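Local coordinates for stress-induced-phosphoprotein 1 (Caenorhabditis elegans, PDB 4GCN), which acts as a co-chaperone that complexes with Hsp70 and Hsp90, binds the C-terminal MEEVD peptide of Hsp90 and inhibits its ATPase, promoting longevity and thermotolerance, at residues Asp6-Glu11 with Ile42-Asn47; Val51-Lys56 with Gly90-Lys95. All coordinates share one frame; numbering follows the deposited sequence.

Contact 1. Residues Asp6-Glu11 with Ile42-Asn47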
loop_
_atom_site.group_PDB
_atom_site.type_symbol
_atom_site.label_atom_id
_atom_site.label_comp_id
_atom_site.label_asym_id
_atom_site.label_seq_id
_atom_site.Cartn_x
_atom_site.Cartn_y
_atom_site.Cartn_z
ATOM N N ASP A 6 -9.668 -12.664 12.524
ATOM C CA ASP A 6 -10.023 -13.623 11.494
ATOM C C ASP A 6 -11.119 -13.118 10.606
ATOM O O ASP A 6 -11.061 -13.329 9.397
ATOM C CB ASP A 6 -10.502 -14.934 12.087
ATOM C CG ASP A 6 -9.387 -15.722 12.729
ATOM O OD1 ASP A 6 -8.213 -15.418 12.469
ATOM O OD2 ASP A 6 -9.691 -16.623 13.485
ATOM N N ALA A 7 -12.156 -12.510 11.217
ATOM C CA ALA A 7 -13.250 -11.880 10.478
ATOM C C ALA A 7 -12.705 -10.847 9.477
ATOM O O ALA A 7 -13.150 -10.774 8.366
ATOM C CB ALA A 7 -14.252 -11.206 11.433
ATOM N N ALA A 8 -11.734 -10.061 9.893
ATOM C CA ALA A 8 -11.162 -9.064 9.032
ATOM C C ALA A 8 -10.505 -9.690 7.820
ATOM O O ALA A 8 -10.643 -9.189 6.694
ATOM C CB ALA A 8 -10.165 -8.198 9.800
ATOM N N ILE A 9 -9.741 -10.736 8.053
ATOM C CA ILE A 9 -9.096 -11.431 6.960
ATOM C C ILE A 9 -10.128 -11.960 5.945
ATOM O O ILE A 9 -9.858 -11.993 4.781
ATOM C CB ILE A 9 -8.183 -12.549 7.528
ATOM C CG1 ILE A 9 -6.961 -11.916 8.184
ATOM C CG2 ILE A 9 -7.737 -13.492 6.427
ATOM C CD1 ILE A 9 -5.997 -12.898 8.817
ATOM N N ALA A 10 -11.269 -12.477 6.419
ATOM C CA ALA A 10 -12.290 -13.028 5.565
ATOM C C ALA A 10 -12.834 -11.895 4.670
ATOM O O ALA A 10 -13.012 -12.082 3.485
ATOM C CB ALA A 10 -13.424 -13.691 6.396
ATOM N N GLU A 11 -13.069 -10.722 5.225
ATOM C CA GLU A 11 -13.428 -9.575 4.405
ATOM C C GLU A 11 -12.362 -9.185 3.359
ATOM O O GLU A 11 -12.699 -8.878 2.219
ATOM C CB GLU A 11 -13.764 -8.368 5.275
ATOM C CG GLU A 11 -15.170 -8.419 5.897
ATOM C CD GLU A 11 -16.288 -8.265 4.847
ATOM O OE1 GLU A 11 -16.097 -7.747 3.730
ATOM O OE2 GLU A 11 -17.380 -8.686 5.135
ATOM N N ILE A 42 -1.683 -4.129 8.453
ATOM C CA ILE A 42 -1.098 -3.402 7.310
ATOM C C ILE A 42 -1.617 -3.869 5.943
ATOM O O ILE A 42 -1.791 -3.052 5.048
ATOM C CB ILE A 42 0.459 -3.492 7.324
ATOM C CG1 ILE A 42 1.094 -2.458 6.352
ATOM C CG2 ILE A 42 0.979 -4.902 6.904
ATOM C CD1 ILE A 42 2.627 -2.344 6.489
ATOM N N THR A 43 -1.844 -5.160 5.782
ATOM C CA THR A 43 -2.245 -5.727 4.492
ATOM C C THR A 43 -3.470 -4.979 3.923
ATOM O O THR A 43 -3.549 -4.753 2.727
ATOM C CB THR A 43 -2.648 -7.194 4.642
ATOM O OG1 THR A 43 -1.554 -7.921 5.190
ATOM C CG2 THR A 43 -3.029 -7.816 3.303
ATOM N N PHE A 44 -4.374 -4.548 4.789
ATOM C CA PHE A 44 -5.638 -3.934 4.280
ATOM C C PHE A 44 -5.365 -2.576 3.657
ATOM O O PHE A 44 -6.045 -2.166 2.685
ATOM C CB PHE A 44 -6.702 -3.816 5.367
ATOM C CG PHE A 44 -6.971 -5.075 6.141
ATOM C CD1 PHE A 44 -6.758 -6.354 5.588
ATOM C CD2 PHE A 44 -7.439 -4.992 7.451
ATOM C CE1 PHE A 44 -6.987 -7.493 6.339
ATOM C CE2 PHE A 44 -7.679 -6.109 8.186
ATOM C CZ PHE A 44 -7.427 -7.367 7.656
ATOM N N TYR A 45 -4.433 -1.847 4.272
ATOM C CA TYR A 45 -4.026 -0.509 3.807
ATOM C C TYR A 45 -3.250 -0.570 2.509
ATOM O O TYR A 45 -3.586 0.177 1.534
ATOM C CB TYR A 45 -3.275 0.239 4.894
ATOM C CG TYR A 45 -4.057 0.387 6.148
ATOM C CD1 TYR A 45 -4.949 1.444 6.327
ATOM C CD2 TYR A 45 -3.900 -0.485 7.188
ATOM C CE1 TYR A 45 -5.646 1.616 7.511
ATOM C CE2 TYR A 45 -4.597 -0.312 8.365
ATOM C CZ TYR A 45 -5.482 0.741 8.514
ATOM O OH TYR A 45 -6.182 0.898 9.666
ATOM N N ASN A 46 -2.406 -1.587 2.381
ATOM C CA ASN A 46 -1.705 -1.802 1.154
ATOM C C ASN A 46 -2.688 -2.251 0.075
ATOM O O ASN A 46 -2.535 -1.819 -1.062
ATOM C CB ASN A 46 -0.561 -2.831 1.244
ATOM C CG ASN A 46 0.707 -2.303 1.946
ATOM O OD1 ASN A 46 0.963 -1.109 1.954
ATOM N ND2 ASN A 46 1.525 -3.229 2.522
ATOM N N ASN A 47 -3.665 -3.122 0.403
ATOM C CA ASN A 47 -4.582 -3.598 -0.654
ATOM C C ASN A 47 -5.467 -2.447 -1.118
ATOM O O ASN A 47 -5.689 -2.286 -2.280
ATOM C CB ASN A 47 -5.438 -4.760 -0.151
ATOM C CG ASN A 47 -4.678 -6.073 -0.042
ATOM O OD1 ASN A 47 -5.296 -7.094 0.148
ATOM N ND2 ASN A 47 -3.382 -6.058 -0.164
#

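Contact 2. Residues Val51-Lys56 with Gly90-Lys95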
loop_
_atom_site.group_PDB
_atom_site.type_symbol
_atom_site.label_atom_id
_atom_site.label_comp_id
_atom_site.label_asym_id
_atom_site.label_seq_id
_atom_site.Cartn_x
_atom_site.Cartn_y
_atom_site.Cartn_z
ATOM N N VAL A 51 -5.768 -0.833 -5.063
ATOM C CA VAL A 51 -7.006 -0.520 -5.771
ATOM C C VAL A 51 -6.977 0.920 -6.262
ATOM O O VAL A 51 -7.256 1.166 -7.433
ATOM C CB VAL A 51 -8.255 -0.741 -4.917
ATOM C CG1 VAL A 51 -9.502 -0.430 -5.743
ATOM C CG2 VAL A 51 -8.272 -2.176 -4.398
ATOM N N TYR A 52 -6.654 1.870 -5.372
ATOM C CA TYR A 52 -6.608 3.271 -5.766
ATOM C C TYR A 52 -5.660 3.523 -6.926
ATOM O O TYR A 52 -5.986 4.264 -7.805
ATOM C CB TYR A 52 -6.250 4.209 -4.610
ATOM C CG TYR A 52 -7.345 4.448 -3.592
ATOM C CD1 TYR A 52 -8.644 4.823 -3.993
ATOM C CD2 TYR A 52 -7.098 4.298 -2.231
ATOM C CE1 TYR A 52 -9.628 5.117 -3.060
ATOM C CE2 TYR A 52 -8.074 4.539 -1.303
ATOM C CZ TYR A 52 -9.330 4.912 -1.716
ATOM O OH TYR A 52 -10.280 5.093 -0.772
ATOM N N PHE A 53 -4.527 2.855 -6.938
ATOM C CA PHE A 53 -3.557 3.020 -7.984
ATOM C C PHE A 53 -4.138 2.567 -9.328
ATOM O O PHE A 53 -3.992 3.290 -10.315
ATOM C CB PHE A 53 -2.290 2.194 -7.654
ATOM C CG PHE A 53 -1.145 2.443 -8.574
ATOM C CD1 PHE A 53 -0.188 3.363 -8.237
ATOM C CD2 PHE A 53 -1.033 1.743 -9.758
ATOM C CE1 PHE A 53 0.870 3.599 -9.079
ATOM C CE2 PHE A 53 0.011 1.964 -10.612
ATOM C CZ PHE A 53 0.964 2.902 -10.270
ATOM N N GLU A 54 -4.828 1.426 -9.344
ATOM C CA GLU A 54 -5.449 0.934 -10.612
ATOM C C GLU A 54 -6.576 1.827 -11.069
ATOM O O GLU A 54 -6.779 1.921 -12.270
ATOM C CB GLU A 54 -5.894 -0.549 -10.604
ATOM C CG GLU A 54 -6.129 -1.103 -12.017
ATOM C CD GLU A 54 -6.150 -2.622 -12.147
ATOM O OE1 GLU A 54 -5.687 -3.302 -11.218
ATOM O OE2 GLU A 54 -6.618 -3.166 -13.208
ATOM N N GLU A 55 -7.252 2.513 -10.136
ATOM C CA GLU A 55 -8.288 3.498 -10.431
ATOM C C GLU A 55 -7.757 4.845 -10.897
ATOM O O GLU A 55 -8.548 5.757 -11.229
ATOM C CB GLU A 55 -9.101 3.764 -9.141
ATOM C CG GLU A 55 -10.063 2.665 -8.741
ATOM C CD GLU A 55 -10.859 3.041 -7.497
ATOM O OE1 GLU A 55 -12.068 3.285 -7.618
ATOM O OE2 GLU A 55 -10.280 3.146 -6.418
ATOM N N LYS A 56 -6.446 5.001 -10.850
ATOM C CA LYS A 56 -5.757 6.257 -11.130
ATOM C C LYS A 56 -6.073 7.349 -10.087
ATOM O O LYS A 56 -5.976 8.542 -10.373
ATOM C CB LYS A 56 -6.043 6.741 -12.552
ATOM C CG LYS A 56 -5.608 5.801 -13.648
ATOM C CD LYS A 56 -5.906 6.454 -14.980
ATOM C CE LYS A 56 -5.133 5.854 -16.127
ATOM N NZ LYS A 56 -5.431 4.413 -16.172
ATOM N N GLY A 90 5.909 5.880 -4.076
ATOM C CA GLY A 90 6.795 6.483 -5.012
ATOM C C GLY A 90 6.262 6.417 -6.431
ATOM O O GLY A 90 6.274 7.391 -7.174
ATOM N N ASN A 91 5.791 5.226 -6.806
ATOM C CA ASN A 91 5.146 5.069 -8.066
ATOM C C ASN A 91 3.894 5.957 -8.302
ATOM O O ASN A 91 3.702 6.518 -9.396
ATOM C CB ASN A 91 4.837 3.595 -8.252
ATOM C CG ASN A 91 6.072 2.796 -8.609
ATOM O OD1 ASN A 91 6.556 2.012 -7.799
ATOM N ND2 ASN A 91 6.550 2.942 -9.816
ATOM N N ALA A 92 3.046 6.081 -7.284
ATOM C CA ALA A 92 1.889 6.953 -7.336
ATOM C C ALA A 92 2.289 8.418 -7.547
ATOM O O ALA A 92 1.601 9.130 -8.251
ATOM C CB ALA A 92 0.967 6.806 -6.092
ATOM N N PHE A 93 3.384 8.857 -6.918
ATOM C CA PHE A 93 3.962 10.159 -7.153
ATOM C C PHE A 93 4.536 10.351 -8.544
ATOM O O PHE A 93 4.254 11.360 -9.203
ATOM C CB PHE A 93 4.941 10.556 -6.094
ATOM C CG PHE A 93 4.315 11.258 -4.922
ATOM C CD1 PHE A 93 3.626 12.476 -5.099
ATOM C CD2 PHE A 93 4.404 10.726 -3.660
ATOM C CE1 PHE A 93 3.149 13.174 -4.024
ATOM C CE2 PHE A 93 3.857 11.412 -2.551
ATOM C CZ PHE A 93 3.229 12.613 -2.744
ATOM N N GLN A 94 5.203 9.360 -9.070
ATOM C CA GLN A 94 5.582 9.427 -10.477
ATOM C C GLN A 94 4.389 9.631 -11.417
ATOM O O GLN A 94 4.470 10.364 -12.405
ATOM C CB GLN A 94 6.287 8.171 -10.961
ATOM C CG GLN A 94 7.696 7.975 -10.537
ATOM C CD GLN A 94 8.267 6.731 -11.169
ATOM O OE1 GLN A 94 7.986 5.664 -10.679
ATOM N NE2 GLN A 94 9.061 6.880 -12.273
ATOM N N LYS A 95 3.305 8.957 -11.129
ATOM C CA LYS A 95 2.136 9.064 -11.959
ATOM C C LYS A 95 1.463 10.442 -11.859
ATOM O O LYS A 95 0.680 10.795 -12.698
ATOM C CB LYS A 95 1.144 7.998 -11.600
ATOM C CG LYS A 95 1.616 6.594 -11.832
ATOM C CD LYS A 95 1.485 6.265 -13.311
ATOM C CE LYS A 95 1.933 4.847 -13.586
ATOM N NZ LYS A 95 1.372 4.386 -14.908
#

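Contact 1. Residues Asp6-Glu11 with Ile42-Asn47
Apolar packing joins Ala8 of helix 3-20 to Phe44, in the first turns of helix 42-54. The methyl CB of Ala8 lies 3.6 Å from both CZ and CE2 of the Phe44 ring, approaching it obliquely at its far end. With CG anti to the carbonyl carbon (chi1 -51°), the phenyl is carried away from its own helix toward helix 3-20 and makes contact there, although the closest CA atoms of the two segments, those of Ile9 and Phe44, are 8.7 Å apart.

Backbone contacts supplement this. Phe44 CZ is 3.8 Å from Ala8 O and 4.1 Å from Ile9 N, so the ring end lies beside main-chain atoms of helix 3-20 as well as beside its methyl. Around the ring, Ala34 and Ile35 of helix 24-37 and Lys12 add further side-chain contacts. With an alanine here, the Ala8 methyl would probably lose its aromatic neighbour and a hole would open beside Ala34 and Ile35.

No hydrogen bond or ion pair crosses between the segments; the join between the first and second predicted TPR repeats rests here on shape and dispersion, with a large ring set against a small methyl and the main chain beside it.

Contact 2. Residues Val51-Lys56 with Gly90-Lys95
Phe53, near the C-terminal end of helix 42-54, points the edge of its ring at the backbone of helix 79-95. CE1 is directed at the peptide link between Asn91 and Ala92, with Ala92 N at 3.8 Å and Asn91 C at 3.9 Å, both lying near the plane of the phenyl. The peptide is therefore met by the edge of the ring rather than its face. An extended first torsion, CG anti to the backbone N (chi1 -172°), swings the ring across to the other helix.

Two small aliphatic groups flank this edge: Asn91 CB lies 4.1 Å from Phe53 CE1, and Ala92 CB 4.2 Å from Phe53 CD1. The short side chain of Ala92 suits the close spacing of the backbones, since its CA is 6.7 Å from that of Phe53. Lys95, one turn further on, crosses the Phe53 side chain at about a right angle. Its chain bends at chi2 (-79°), bringing CE to 4.0 Å from Phe53 CZ, while CG also touches the ring end. The lysine thus contributes its aliphatic part to the packing. Its NZ is 6.9 Å from Lys56 NZ, a separation at which the two like charges probably repel only mildly, both residues being exposed.

Lys56, with positive phi (66°), closes a Schellman motif where helix 42-54 gives way to the turn into helix 58-74. That next helix fills in beside the contact: Phe58 meets the Phe53 ring edge-to-face and also touches Lys95, while Val62 packs on Ala92. Beyond helix 79-95, Asn91 and Gln94 reach Phe106 of helix 99-112, so the contact joins the second and third predicted TPR repeats within a continuous all-helical stack.

Overall arrangement
This chain is the N-terminal TPR domain of the longer protein, and helix 42-54 takes part in both contacts, with its N-terminal turns in contact 1 and its C-terminal end in contact 2. A phenylalanine does the reaching each time, toward helix 3-20 in the first case and helix 79-95 in the second. The contact centres are 20 Å apart and lie on opposite sides of the chain's centre, 12 and 10 Å from it. Together they tie three successive predicted TPR repeats in series. As in TPR domains generally, where the first helix of each repeat faces the concave groove, helices 3-20, 42-54 and 79-95 probably line the surface receiving chaperone C-terminal peptides; no bound peptide marks it.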